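Putative phenazine biosynthesis PhzC/PhzF protein (PDB 4DUN) probably acts as an isomerase of the PhzF family, working on a substrate that has not been established. Local coordinates at residues Tyr58-Phe63 against Phe96-Gly101; Gly109-Met114 against Ser248-Leu253; Ile119-Ile124 against Asp140-Arg145; Asp200-Ser205 against Ala225-Asn230. All blocks are in the same frame, centred on the assembly; numbering follows the deposited sequence. Where two conformers were deposited one is given.

From the N terminus, interaction 1 comes first: residues 58-63 pair with 96-101 and close a loop that contains helix 73-87, all within the N-terminal lobe. Interaction 2 then opens at 109-114 and closes only at 248-253, joining strand 111-117 to the long strand 244-259, which runs between the two lobes. Both remaining contacts are nested inside this loop and follow each other in series. Interaction 3 ties 119-124 to 140-145 at the outer side of the C-terminal lobe. Interaction 4 fastens 200-205 to the end of strand 222-227 near the centre of the chain. Interactions 3 and 4 touch where R145 NH1 lies 2.8 Å from S205 OG, probably hydrogen-bonded.

Interaction 1. Residues Tyr58-Phe63 against Phe96-Gly101; sequences YELRWF and FFTQSG
L60 lies over one face of the F96 ring, its CD2 methyl 3.8 Å from the centroid of that ring in a CH-pi contact shifted toward the rim. CG of L60 is anti to the backbone N (chi1 170°), which carries the branch across to the neighbouring strand. CB of Y58 also approaches F96, reaching CD1 obliquely at 3.8 Å, while the Y58 ring itself leads away. L60 touches a second aromatic group as well: its CG sits over a face of the W62 indole, again toward the rim. The far corner of that indole, W62 CH2, meets T98 CG2 at 3.6 Å.

Beneath these side chains two strands, 57-63 and 93-98, pair in parallel. F97 serves both neighbours of E59, its N donating to Y58 O (2.8 Å) and its O accepting from L60 N (2.9 Å). Helix 73-87, the central helix of the N-terminal lobe in this diaminopimelate epimerase-like fold, covers the same face through T76, A75 and A79, which meet L60, W62 and F96.

Past the pairing the strands part, and a water takes over, bridging L60 O and Q99 N. T98 opens a tight turn there: its OG1 accepts from S100 N as an ST turn and donates to G101 O, in the carbonyl plane on a lone pair (2.8 Å). Toward solvent, R61 NH1 and Q99 NE2 come within 3.2 Å, two donors with their planes 86° apart, drawn together by E68, whose OE2 binds both.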
loop_
_atom_site.group_PDB
_atom_site.type_symbol
_atom_site.label_atom_id
_atom_site.label_comp_id
_atom_site.label_asym_id
_atom_site.label_seq_id
_atom_site.Cartn_x
_atom_site.Cartn_y
_atom_site.Cartn_z
ATOM N N TYR A 58 -21.829 7.316 16.390
ATOM C CA TYR A 58 -20.829 7.089 15.346
ATOM C C TYR A 58 -20.937 5.681 14.815
ATOM O O TYR A 58 -20.822 4.732 15.594
ATOM C CB TYR A 58 -19.365 7.289 15.816
ATOM C CG TYR A 58 -19.026 8.658 16.342
ATOM C CD1 TYR A 58 -19.006 9.766 15.500
ATOM C CD2 TYR A 58 -18.653 8.839 17.670
ATOM C CE1 TYR A 58 -18.701 11.038 15.989
ATOM C CE2 TYR A 58 -18.310 10.096 18.162
ATOM C CZ TYR A 58 -18.342 11.195 17.319
ATOM O OH TYR A 58 -18.044 12.436 17.827
ATOM N N GLU A 59 -21.139 5.536 13.498
ATOM C CA GLU A 59 -21.081 4.228 12.851
ATOM C C GLU A 59 -19.684 4.068 12.351
ATOM O O GLU A 59 -19.150 5.012 11.762
ATOM C CB GLU A 59 -22.070 4.113 11.686
ATOM C CG GLU A 59 -23.493 3.858 12.124
ATOM C CD GLU A 59 -24.412 3.659 10.936
ATOM O OE1 GLU A 59 -23.961 3.100 9.907
ATOM O OE2 GLU A 59 -25.580 4.091 11.032
ATOM N N LEU A 60 -19.079 2.916 12.588
ATOM C CA LEU A 60 -17.683 2.678 12.194
ATOM C C LEU A 60 -17.583 1.403 11.377
ATOM O O LEU A 60 -18.044 0.353 11.826
ATOM C CB LEU A 60 -16.773 2.604 13.449
ATOM C CG LEU A 60 -15.292 2.134 13.277
ATOM C CD1 LEU A 60 -14.484 3.106 12.388
ATOM C CD2 LEU A 60 -14.601 1.922 14.647
ATOM N N ARG A 61 -17.022 1.540 10.176
ATOM C CA ARG A 61 -16.645 0.419 9.324
ATOM C C ARG A 61 -15.150 0.445 8.955
ATOM O O ARG A 61 -14.556 1.452 8.961
ATOM C CB ARG A 61 -17.487 0.351 8.044
ATOM C CG ARG A 61 -18.984 0.269 8.252
ATOM C CD ARG A 61 -19.752 0.352 6.922
ATOM N NE ARG A 61 -21.205 0.372 7.041
ATOM C CZ ARG A 61 -21.973 -0.681 6.807
ATOM N NH1 ARG A 61 -21.443 -1.816 6.462
ATOM N NH2 ARG A 61 -23.274 -0.608 6.904
ATOM N N TRP A 62 -14.616 -0.710 8.658
ATOM C CA TRP A 62 -13.244 -0.839 8.241
ATOM C C TRP A 62 -13.152 -1.651 6.966
ATOM O O TRP A 62 -13.797 -2.644 6.819
ATOM C CB TRP A 62 -12.369 -1.518 9.290
ATOM C CG TRP A 62 -12.633 -1.206 10.717
ATOM C CD1 TRP A 62 -12.000 -0.289 11.477
ATOM C CD2 TRP A 62 -13.565 -1.843 11.565
ATOM N NE1 TRP A 62 -12.460 -0.311 12.724
ATOM C CE2 TRP A 62 -13.451 -1.240 12.815
ATOM C CE3 TRP A 62 -14.493 -2.853 11.387
ATOM C CZ2 TRP A 62 -14.201 -1.620 13.875
ATOM C CZ3 TRP A 62 -15.249 -3.206 12.431
ATOM C CH2 TRP A 62 -15.108 -2.598 13.660
ATOM N N PHE A 63 -12.272 -1.203 6.091
ATOM C CA PHE A 63 -12.017 -1.871 4.827
ATOM C C PHE A 63 -10.535 -2.049 4.623
ATOM O O PHE A 63 -9.772 -1.090 4.786
ATOM C CB PHE A 63 -12.573 -1.024 3.673
ATOM C CG PHE A 63 -14.066 -1.023 3.538
ATOM C CD1 PHE A 63 -14.858 -0.258 4.397
ATOM C CD2 PHE A 63 -14.688 -1.733 2.518
ATOM C CE1 PHE A 63 -16.250 -0.234 4.249
ATOM C CE2 PHE A 63 -16.081 -1.696 2.369
ATOM C CZ PHE A 63 -16.849 -0.953 3.245
ATOM N N PHE A 96 -18.591 3.459 19.348
ATOM C CA PHE A 96 -18.746 3.151 17.922
ATOM C C PHE A 96 -19.715 2.008 17.715
ATOM O O PHE A 96 -19.612 0.998 18.406
ATOM C CB PHE A 96 -17.408 2.744 17.300
ATOM C CG PHE A 96 -16.334 3.799 17.251
ATOM C CD1 PHE A 96 -16.439 4.878 16.376
ATOM C CD2 PHE A 96 -15.166 3.658 17.995
ATOM C CE1 PHE A 96 -15.414 5.826 16.282
ATOM C CE2 PHE A 96 -14.121 4.586 17.869
ATOM C CZ PHE A 96 -14.258 5.667 17.018
ATOM N N PHE A 97 -20.610 2.136 16.723
ATOM C CA PHE A 97 -21.509 1.062 16.341
ATOM C C PHE A 97 -20.955 0.425 15.081
ATOM O O PHE A 97 -20.738 1.106 14.078
ATOM C CB PHE A 97 -22.946 1.557 16.189
ATOM C CG PHE A 97 -23.533 1.882 17.544
ATOM C CD1 PHE A 97 -23.511 3.181 18.035
ATOM C CD2 PHE A 97 -24.017 0.870 18.369
ATOM C CE1 PHE A 97 -23.999 3.470 19.319
ATOM C CE2 PHE A 97 -24.524 1.163 19.640
ATOM C CZ PHE A 97 -24.512 2.461 20.104
ATOM N N THR A 98 -20.649 -0.885 15.162
ATOM C CA THR A 98 -19.978 -1.633 14.097
ATOM C C THR A 98 -20.707 -2.934 13.731
ATOM O O THR A 98 -21.665 -3.321 14.401
ATOM C CB THR A 98 -18.541 -2.007 14.549
ATOM O OG1 THR A 98 -18.593 -3.151 15.422
ATOM C CG2 THR A 98 -17.780 -0.823 15.214
ATOM N N GLN A 99 -20.144 -3.670 12.756
ATOM C CA GLN A 99 -20.629 -4.996 12.313
ATOM C C GLN A 99 -20.630 -5.990 13.473
ATOM O O GLN A 99 -21.399 -6.944 13.446
ATOM C CB GLN A 99 -19.714 -5.555 11.208
ATOM C CG GLN A 99 -19.789 -4.808 9.881
ATOM C CD GLN A 99 -20.970 -5.204 9.040
ATOM O OE1 GLN A 99 -21.872 -5.935 9.471
ATOM N NE2 GLN A 99 -20.981 -4.731 7.809
ATOM N N SER A 100 -19.718 -5.791 14.449
ATOM C CA SER A 100 -19.558 -6.682 15.615
ATOM C C SER A 100 -20.122 -6.086 16.916
ATOM O O SER A 100 -19.775 -6.538 18.006
ATOM C CB SER A 100 -18.085 -7.041 15.806
ATOM O OG SER A 100 -17.688 -7.833 14.703
ATOM N N GLY A 101 -21.018 -5.123 16.797
ATOM C CA GLY A 101 -21.650 -4.526 17.964
ATOM C C GLY A 101 -20.994 -3.241 18.410
ATOM O O GLY A 101 -20.209 -2.639 17.671
HETATM O O HOH W 1 -18.436 -2.182 11.106
HETATM O O HOH W 2 -21.507 -4.555 5.022
#

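Interaction 2. Residues Gly109-Met114 against Ser248-Leu253; sequences GNLYEM and SGEAVL
The Y112 ring turns an edge, not a face, to the opposite strand: G249 O lies near its plane, 3.8 Å from Y112 CD2, and a water sits at the edge too. The Y112 side chain also packs on N85 of helix 73-87 and on V105 and R107 of the adjoining strand 101-108. The second flat group, the carboxylate of E113, is gripped by N108 and by a water that also lies near S248 OG. Its aliphatic stem makes the direct contact, E113 CG standing 3.4 Å from S248 OG. The S248 hydroxyl is anti to its carbonyl carbon (chi1 -50°), the setting that brings it alongside E113. On the same side of the sheet, L111 CD2 reaches the CG of E250 at 3.9 Å, the two chains passing at a slant.

The backbones run antiparallel. Y112 and G249 form a hydrogen-bonded pair, with Y112 N to G249 O at 2.8 Å and G249 N to Y112 O at 3.1 Å. E113 and S248 form the following non-hydrogen-bonded pair, where S248 CA comes within 3.2 Å of Y112 O in a CA-H...O contact.

Around E250 the regular pairing stops, and a water bridges N110 O to A251 N. Strand 244-259 changes company here: S248 bonds through its backbone to Q236, whereas V252 bonds to D10 of strand 4-11. Such a long, interrupted strand passing from one lobe to the other fits the two-lobed fold of the diaminopimelate epimerase superfamily.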
loop_
_atom_site.group_PDB
_atom_site.type_symbol
_atom_site.label_atom_id
_atom_site.label_comp_id
_atom_site.label_asym_id
_atom_site.label_seq_id
_atom_site.Cartn_x
_atom_site.Cartn_y
_atom_site.Cartn_z
ATOM N N GLY A 109 -5.582 10.733 29.210
ATOM C CA GLY A 109 -4.448 11.583 28.854
ATOM C C GLY A 109 -4.332 11.502 27.342
ATOM O O GLY A 109 -5.258 11.900 26.639
ATOM N N ASN A 110 -3.251 10.900 26.835
ATOM C CA ASN A 110 -3.080 10.655 25.393
ATOM C C ASN A 110 -3.042 9.150 25.100
ATOM O O ASN A 110 -2.667 8.722 23.990
ATOM C CB ASN A 110 -1.844 11.397 24.853
ATOM C CG ASN A 110 -2.105 12.873 24.731
ATOM O OD1 ASN A 110 -3.203 13.296 24.371
ATOM N ND2 ASN A 110 -1.117 13.698 25.040
ATOM N N LEU A 111 -3.504 8.356 26.056
ATOM C CA LEU A 111 -3.586 6.910 25.889
ATOM C C LEU A 111 -5.020 6.534 25.542
ATOM O O LEU A 111 -5.951 7.072 26.111
ATOM C CB LEU A 111 -3.195 6.182 27.171
ATOM C CG LEU A 111 -1.713 5.998 27.468
ATOM C CD1 LEU A 111 -1.499 5.630 28.924
ATOM C CD2 LEU A 111 -1.096 4.966 26.544
ATOM N N TYR A 112 -5.195 5.602 24.614
ATOM C CA TYR A 112 -6.531 5.161 24.234
ATOM C C TYR A 112 -6.732 3.752 24.759
ATOM O O TYR A 112 -5.967 2.860 24.448
ATOM C CB TYR A 112 -6.730 5.282 22.724
ATOM C CG TYR A 112 -6.753 6.732 22.330
ATOM C CD1 TYR A 112 -7.947 7.426 22.243
ATOM C CD2 TYR A 112 -5.576 7.425 22.113
ATOM C CE1 TYR A 112 -7.965 8.756 21.922
ATOM C CE2 TYR A 112 -5.586 8.750 21.790
ATOM C CZ TYR A 112 -6.783 9.416 21.697
ATOM O OH TYR A 112 -6.803 10.744 21.376
ATOM N N GLU A 113 -7.768 3.583 25.570
ATOM C CA GLU A 113 -8.054 2.324 26.243
ATOM C C GLU A 113 -9.194 1.493 25.672
ATOM O O GLU A 113 -10.268 2.007 25.388
ATOM C CB GLU A 113 -8.361 2.591 27.722
ATOM C CG GLU A 113 -7.356 3.481 28.428
ATOM C CD GLU A 113 -7.723 3.753 29.876
ATOM O OE1 GLU A 113 -8.926 3.755 30.196
ATOM O OE2 GLU A 113 -6.807 3.969 30.684
ATOM N N MET A 114 -8.938 0.198 25.523
ATOM C CA MET A 114 -9.959 -0.726 25.019
ATOM C C MET A 114 -10.022 -1.939 25.942
ATOM O O MET A 114 -8.989 -2.516 26.297
ATOM C CB MET A 114 -9.666 -1.141 23.562
ATOM C CG MET A 114 -9.485 0.051 22.628
ATOM S SD MET A 114 -9.090 -0.341 20.891
ATOM C CE MET A 114 -7.488 -1.074 21.050
ATOM N N SER A 248 -4.074 -0.666 26.010
ATOM C CA SER A 248 -3.985 0.764 25.723
ATOM C C SER A 248 -2.814 1.079 24.838
ATOM O O SER A 248 -1.771 0.415 24.912
ATOM C CB SER A 248 -3.869 1.584 27.011
ATOM O OG SER A 248 -4.859 1.252 27.968
ATOM N N GLY A 249 -2.964 2.138 24.058
ATOM C CA GLY A 249 -1.889 2.611 23.208
ATOM C C GLY A 249 -1.989 4.079 22.868
ATOM O O GLY A 249 -3.061 4.692 22.993
ATOM N N GLU A 250 -0.856 4.632 22.443
ATOM C CA GLU A 250 -0.745 6.000 21.971
ATOM C C GLU A 250 -1.016 5.985 20.469
ATOM O O GLU A 250 -0.981 4.918 19.846
ATOM C CB GLU A 250 0.670 6.550 22.249
ATOM C CG GLU A 250 1.063 6.633 23.716
ATOM C CD GLU A 250 2.515 7.028 23.917
ATOM O OE1 GLU A 250 3.029 7.873 23.144
ATOM O OE2 GLU A 250 3.150 6.473 24.843
ATOM N N ALA A 251 -1.298 7.140 19.894
ATOM C CA ALA A 251 -1.435 7.280 18.436
ATOM C C ALA A 251 -0.721 8.549 17.994
ATOM O O ALA A 251 -0.566 9.487 18.795
ATOM C CB ALA A 251 -2.894 7.297 18.004
ATOM N N VAL A 252 -0.255 8.562 16.738
ATOM C CA VAL A 252 0.463 9.702 16.146
ATOM C C VAL A 252 -0.180 10.055 14.792
ATOM O O VAL A 252 -0.453 9.157 13.996
ATOM C CB VAL A 252 1.989 9.425 15.948
ATOM C CG1 VAL A 252 2.713 10.681 15.451
ATOM C CG2 VAL A 252 2.655 8.908 17.213
ATOM N N LEU A 253 -0.351 11.352 14.508
ATOM C CA LEU A 253 -0.890 11.812 13.214
ATOM C C LEU A 253 0.239 11.933 12.207
ATOM O O LEU A 253 1.216 12.635 12.464
ATOM C CB LEU A 253 -1.607 13.174 13.371
ATOM C CG LEU A 253 -2.194 13.790 12.087
ATOM C CD1 LEU A 253 -3.331 12.944 11.545
ATOM C CD2 LEU A 253 -2.631 15.216 12.318
HETATM O O HOH W 3 -1.806 9.441 21.746
HETATM O O HOH W 4 -4.408 3.603 30.174
#

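Interaction 3. Residues Ile119-Ile124 against Asp140-Arg145; sequences IMPIEI and DVYSSR
I122 and E123 pair with S143 and Y142 in a short antiparallel ladder on the surface of the C-terminal lobe, far from the predicted active site. I122 and S143 are the hydrogen-bonded pair: I122 N reaches S143 O at 3.1 Å, and S143 N returns a bent bond to I122 O (140° at the hydrogen). I124 N extends the ladder to V141 O, 3.0 Å away.

Y142 carries much of one face. E123 CB sits over its ring in a CH-pi contact, 4.1 Å from the centroid. With chi1 at -170°, E123 CG lies over the same face toward the rim, and the carboxylate ends nearly parallel to the ring (9°). P121 O comes in at the ring edge. Helix 207-218, the central helix of this second lobe of the diaminopimelate epimerase-like fold, adds Y213, whose ring meets that of Y142.

Beyond the ring, E123 OE2 and D140 OD1 approach to 2.9 Å, two acceptors of like charge, a closeness that might reflect a proton held there. V141 N donates to a water beside E123 OE2 and I124 O. On the other face I124 CG1 packs on V141 CG1 at 3.8 Å, with I124 CG2 against S143 CB; S143 OG bonds to W173.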
loop_
_atom_site.group_PDB
_atom_site.type_symbol
_atom_site.label_atom_id
_atom_site.label_comp_id
_atom_site.label_asym_id
_atom_site.label_seq_id
_atom_site.Cartn_x
_atom_site.Cartn_y
_atom_site.Cartn_z
ATOM N N ILE A 119 -8.731 -14.157 27.976
ATOM C CA ILE A 119 -8.836 -15.511 27.411
ATOM C C ILE A 119 -7.548 -16.292 27.712
ATOM O O ILE A 119 -6.641 -16.316 26.879
ATOM C CB ILE A 119 -9.161 -15.494 25.880
ATOM C CG1 ILE A 119 -10.379 -14.607 25.521
ATOM C CG2 ILE A 119 -9.346 -16.923 25.324
ATOM C CD1 ILE A 119 -10.479 -14.214 24.021
ATOM N N MET A 120 -7.480 -16.956 28.882
ATOM C CA MET A 120 -6.299 -17.760 29.214
ATOM C C MET A 120 -6.185 -18.917 28.205
ATOM O O MET A 120 -7.146 -19.696 28.084
ATOM C CB MET A 120 -6.369 -18.291 30.666
ATOM C CG MET A 120 -5.149 -19.133 31.075
ATOM S SD MET A 120 -3.606 -18.156 31.091
ATOM C CE MET A 120 -2.458 -19.396 31.469
ATOM N N PRO A 121 -5.072 -19.005 27.425
ATOM C CA PRO A 121 -4.972 -20.087 26.438
ATOM C C PRO A 121 -4.656 -21.402 27.122
ATOM O O PRO A 121 -4.245 -21.401 28.285
ATOM C CB PRO A 121 -3.821 -19.639 25.534
ATOM C CG PRO A 121 -2.914 -18.851 26.452
ATOM C CD PRO A 121 -3.855 -18.146 27.411
ATOM N N ILE A 122 -4.839 -22.504 26.398
ATOM C CA ILE A 122 -4.623 -23.845 26.922
ATOM C C ILE A 122 -3.360 -24.436 26.308
ATOM O O ILE A 122 -3.192 -24.382 25.078
ATOM C CB ILE A 122 -5.868 -24.746 26.654
ATOM C CG1 ILE A 122 -7.082 -24.266 27.504
ATOM C CG2 ILE A 122 -5.541 -26.245 26.918
ATOM C CD1 ILE A 122 -8.347 -25.073 27.337
ATOM N N GLU A 123 -2.507 -25.055 27.160
ATOM C CA GLU A 123 -1.289 -25.733 26.719
ATOM C C GLU A 123 -1.638 -26.948 25.868
ATOM O O GLU A 123 -2.505 -27.730 26.247
ATOM C CB GLU A 123 -0.429 -26.155 27.923
ATOM C CG GLU A 123 0.965 -26.646 27.558
ATOM C CD GLU A 123 1.901 -26.895 28.724
ATOM O OE1 GLU A 123 1.423 -27.007 29.878
ATOM O OE2 GLU A 123 3.121 -27.008 28.474
ATOM N N ILE A 124 -0.975 -27.105 24.715
ATOM C CA ILE A 124 -1.233 -28.257 23.842
ATOM C C ILE A 124 0.096 -28.907 23.442
ATOM O O ILE A 124 1.167 -28.338 23.663
ATOM C CB ILE A 124 -2.076 -27.901 22.577
ATOM C CG1 ILE A 124 -1.363 -26.840 21.676
ATOM C CG2 ILE A 124 -3.519 -27.498 22.938
ATOM C CD1 ILE A 124 -1.821 -26.774 20.197
ATOM N N ASP A 140 7.287 -24.012 25.049
ATOM C CA ASP A 140 5.904 -24.452 25.271
ATOM C C ASP A 140 5.013 -23.988 24.116
ATOM O O ASP A 140 5.358 -23.051 23.386
ATOM C CB ASP A 140 5.365 -23.889 26.609
ATOM C CG ASP A 140 5.963 -24.514 27.862
ATOM O OD1 ASP A 140 5.685 -25.707 28.123
ATOM O OD2 ASP A 140 6.681 -23.799 28.600
ATOM N N VAL A 141 3.859 -24.644 23.959
ATOM C CA VAL A 141 2.875 -24.332 22.915
ATOM C C VAL A 141 1.505 -24.159 23.586
ATOM O O VAL A 141 1.098 -25.028 24.356
ATOM C CB VAL A 141 2.837 -25.419 21.795
ATOM C CG1 VAL A 141 1.807 -25.070 20.729
ATOM C CG2 VAL A 141 4.211 -25.617 21.151
ATOM N N TYR A 142 0.810 -23.039 23.304
ATOM C CA TYR A 142 -0.525 -22.747 23.847
ATOM C C TYR A 142 -1.496 -22.502 22.699
ATOM O O TYR A 142 -1.084 -22.170 21.577
ATOM C CB TYR A 142 -0.506 -21.563 24.830
ATOM C CG TYR A 142 0.125 -21.927 26.153
ATOM C CD1 TYR A 142 1.514 -22.005 26.292
ATOM C CD2 TYR A 142 -0.660 -22.197 27.272
ATOM C CE1 TYR A 142 2.099 -22.388 27.499
ATOM C CE2 TYR A 142 -0.084 -22.556 28.490
ATOM C CZ TYR A 142 1.295 -22.653 28.597
ATOM O OH TYR A 142 1.865 -22.999 29.799
ATOM N N SER A 143 -2.786 -22.714 22.963
ATOM C CA SER A 143 -3.777 -22.633 21.905
ATOM C C SER A 143 -4.983 -21.818 22.289
ATOM O O SER A 143 -5.477 -21.910 23.414
ATOM C CB SER A 143 -4.219 -24.047 21.517
ATOM O OG SER A 143 -5.196 -24.084 20.488
ATOM N N SER A 144 -5.473 -21.013 21.332
ATOM C CA SER A 144 -6.686 -20.184 21.416
ATOM C C SER A 144 -7.131 -19.930 19.972
ATOM O O SER A 144 -6.991 -20.838 19.151
ATOM C CB SER A 144 -6.422 -18.896 22.195
ATOM O OG SER A 144 -7.596 -18.108 22.350
ATOM N N ARG A 145 -7.635 -18.724 19.637
ATOM C CA ARG A 145 -8.002 -18.369 18.252
ATOM C C ARG A 145 -6.711 -18.500 17.399
ATOM O O ARG A 145 -6.723 -19.042 16.291
ATOM C CB ARG A 145 -8.557 -16.938 18.205
ATOM C CG ARG A 145 -8.897 -16.453 16.793
ATOM C CD ARG A 145 -9.009 -14.947 16.720
ATOM N NE ARG A 145 -7.718 -14.284 16.932
ATOM C CZ ARG A 145 -7.570 -12.971 17.066
ATOM N NH1 ARG A 145 -6.367 -12.452 17.272
ATOM N NH2 ARG A 145 -8.621 -12.166 16.978
HETATM O O HOH W 5 3.466 -27.162 25.275
#

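Interaction 4. Residues Asp200-Ser205 against Ala225-Asn230; sequences DPVTGS and AAQLSN. With SO4 (sulfate ion), chain B.
The irregular run from D200 to T203 passes Q227 and S229 without strand pairing, the CA atoms of P201 and S229 being 5.2 Å apart, and side-chain-to-backbone bonds hold it there. Q227 does most of this work, its CG anti to the backbone N (chi1 -170°) and its chain extended into the bend of the loop. Its NE2 gives one hydrogen to T203 OG1, in the amide plane and nearly straight (3.0 Å, 172°). The other goes to D200 O at 2.9 Å, from above that carbonyl's plane. OE1 of Q227 accepts from T203 N (2.9 Å), so both ends of the buried amide are used and its orientation is set. T203 OG1 relays the network, donating to D200 OD2 at 2.6 Å from above the carboxylate plane, while N20 binds OD1; together they fix the D200 side chain. S229 OG grips P201 O at 2.7 Å on a lone pair, and G232 N in turn donates to that hydroxyl.

Farther along, G204 N and S205 N donate to a sulfate, probably from the crystallisation liquor, which S205 OG also binds through O3; G73 N binds it as well. The sulfate thus sits by the N termini of helices 73-87 and 207-218, whose dipoles would suit an anion. With D200 about 6 Å from the predicted catalytic E47 (side chain to side chain) and about 4 Å from a nickel ion, this DPVTGS loop lines the interlobe cleft where PhzF-family proteins have their active site.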
loop_
_atom_site.group_PDB
_atom_site.type_symbol
_atom_site.label_atom_id
_atom_site.label_comp_id
_atom_site.label_asym_id
_atom_site.label_seq_id
_atom_site.Cartn_x
_atom_site.Cartn_y
_atom_site.Cartn_z
ATOM N N ASP A 200 1.864 -8.748 11.268
ATOM C CA ASP A 200 1.031 -7.652 11.761
ATOM C C ASP A 200 1.896 -6.673 12.589
ATOM O O ASP A 200 2.593 -7.115 13.497
ATOM C CB ASP A 200 -0.081 -8.244 12.629
ATOM C CG ASP A 200 -1.312 -7.387 12.802
ATOM O OD1 ASP A 200 -1.487 -6.402 12.016
ATOM O OD2 ASP A 200 -2.130 -7.722 13.666
ATOM N N PRO A 201 1.904 -5.360 12.264
ATOM C CA PRO A 201 2.738 -4.412 13.032
ATOM C C PRO A 201 2.422 -4.415 14.539
ATOM O O PRO A 201 3.344 -4.499 15.348
ATOM C CB PRO A 201 2.416 -3.061 12.383
ATOM C CG PRO A 201 2.052 -3.437 10.953
ATOM C CD PRO A 201 1.209 -4.676 11.156
ATOM N N VAL A 202 1.141 -4.303 14.914
ATOM C CA VAL A 202 0.690 -4.309 16.318
ATOM C C VAL A 202 -0.669 -4.987 16.363
ATOM O O VAL A 202 -1.553 -4.635 15.577
ATOM C CB VAL A 202 0.622 -2.921 17.037
ATOM C CG1 VAL A 202 0.601 -3.110 18.555
ATOM C CG2 VAL A 202 1.779 -2.007 16.648
ATOM N N THR A 203 -0.834 -5.943 17.278
ATOM C CA THR A 203 -2.079 -6.695 17.402
ATOM C C THR A 203 -2.663 -6.538 18.804
ATOM O O THR A 203 -2.058 -6.980 19.776
ATOM C CB THR A 203 -1.808 -8.192 17.099
ATOM O OG1 THR A 203 -0.961 -8.325 15.953
ATOM C CG2 THR A 203 -3.113 -9.015 16.921
ATOM N N GLY A 204 -3.835 -5.927 18.902
ATOM C CA GLY A 204 -4.474 -5.793 20.206
ATOM C C GLY A 204 -5.055 -7.097 20.732
ATOM O O GLY A 204 -4.835 -7.449 21.891
ATOM N N SER A 205 -5.776 -7.842 19.885
ATOM C CA SER A 205 -6.538 -9.042 20.302
ATOM C C SER A 205 -5.671 -10.229 20.772
ATOM O O SER A 205 -6.146 -11.014 21.595
ATOM C CB SER A 205 -7.497 -9.500 19.210
ATOM O OG SER A 205 -6.834 -9.788 17.992
ATOM N N ALA A 225 4.005 -4.376 27.231
ATOM C CA ALA A 225 4.364 -5.342 26.195
ATOM C C ALA A 225 4.859 -4.617 24.966
ATOM O O ALA A 225 4.439 -3.490 24.686
ATOM C CB ALA A 225 3.153 -6.197 25.835
ATOM N N ALA A 226 5.728 -5.266 24.222
ATOM C CA ALA A 226 6.191 -4.729 22.945
ATOM C C ALA A 226 5.856 -5.736 21.874
ATOM O O ALA A 226 5.873 -6.946 22.123
ATOM C CB ALA A 226 7.702 -4.455 22.976
ATOM N N GLN A 227 5.493 -5.247 20.705
ATOM C CA GLN A 227 5.287 -6.085 19.532
ATOM C C GLN A 227 6.479 -5.774 18.653
ATOM O O GLN A 227 6.634 -4.626 18.228
ATOM C CB GLN A 227 3.928 -5.848 18.846
ATOM C CG GLN A 227 3.692 -6.929 17.783
ATOM C CD GLN A 227 2.244 -7.252 17.555
ATOM O OE1 GLN A 227 1.413 -7.221 18.479
ATOM N NE2 GLN A 227 1.910 -7.592 16.313
ATOM N N LEU A 228 7.376 -6.758 18.480
ATOM C CA LEU A 228 8.663 -6.555 17.829
ATOM C C LEU A 228 8.620 -6.747 16.309
ATOM O O LEU A 228 9.452 -7.442 15.718
ATOM C CB LEU A 228 9.726 -7.458 18.503
ATOM C CG LEU A 228 9.969 -7.189 20.000
ATOM C CD1 LEU A 228 11.040 -8.132 20.542
ATOM C CD2 LEU A 228 10.354 -5.696 20.280
ATOM N N SER A 229 7.665 -6.065 15.668
ATOM C CA SER A 229 7.564 -5.992 14.214
ATOM C C SER A 229 8.595 -4.958 13.744
ATOM O O SER A 229 9.145 -4.240 14.589
ATOM C CB SER A 229 6.148 -5.565 13.814
ATOM O OG SER A 229 5.842 -4.331 14.451
ATOM N N ASN A 230 8.802 -4.833 12.429
ATOM C CA ASN A 230 9.702 -3.846 11.815
ATOM C C ASN A 230 9.356 -2.438 12.336
ATOM O O ASN A 230 10.229 -1.730 12.831
ATOM C CB ASN A 230 9.561 -3.911 10.278
ATOM C CG ASN A 230 10.480 -2.994 9.505
ATOM O OD1 ASN A 230 11.604 -2.679 9.925
ATOM N ND2 ASN A 230 10.020 -2.556 8.341
HETATM S S SO4 B . -6.911 -6.081 17.150
HETATM O O1 SO4 B . -7.749 -6.061 15.961
HETATM O O2 SO4 B . -7.715 -5.952 18.386
HETATM O O3 SO4 B . -6.225 -7.337 17.156
HETATM O O4 SO4 B . -5.987 -4.960 17.094
#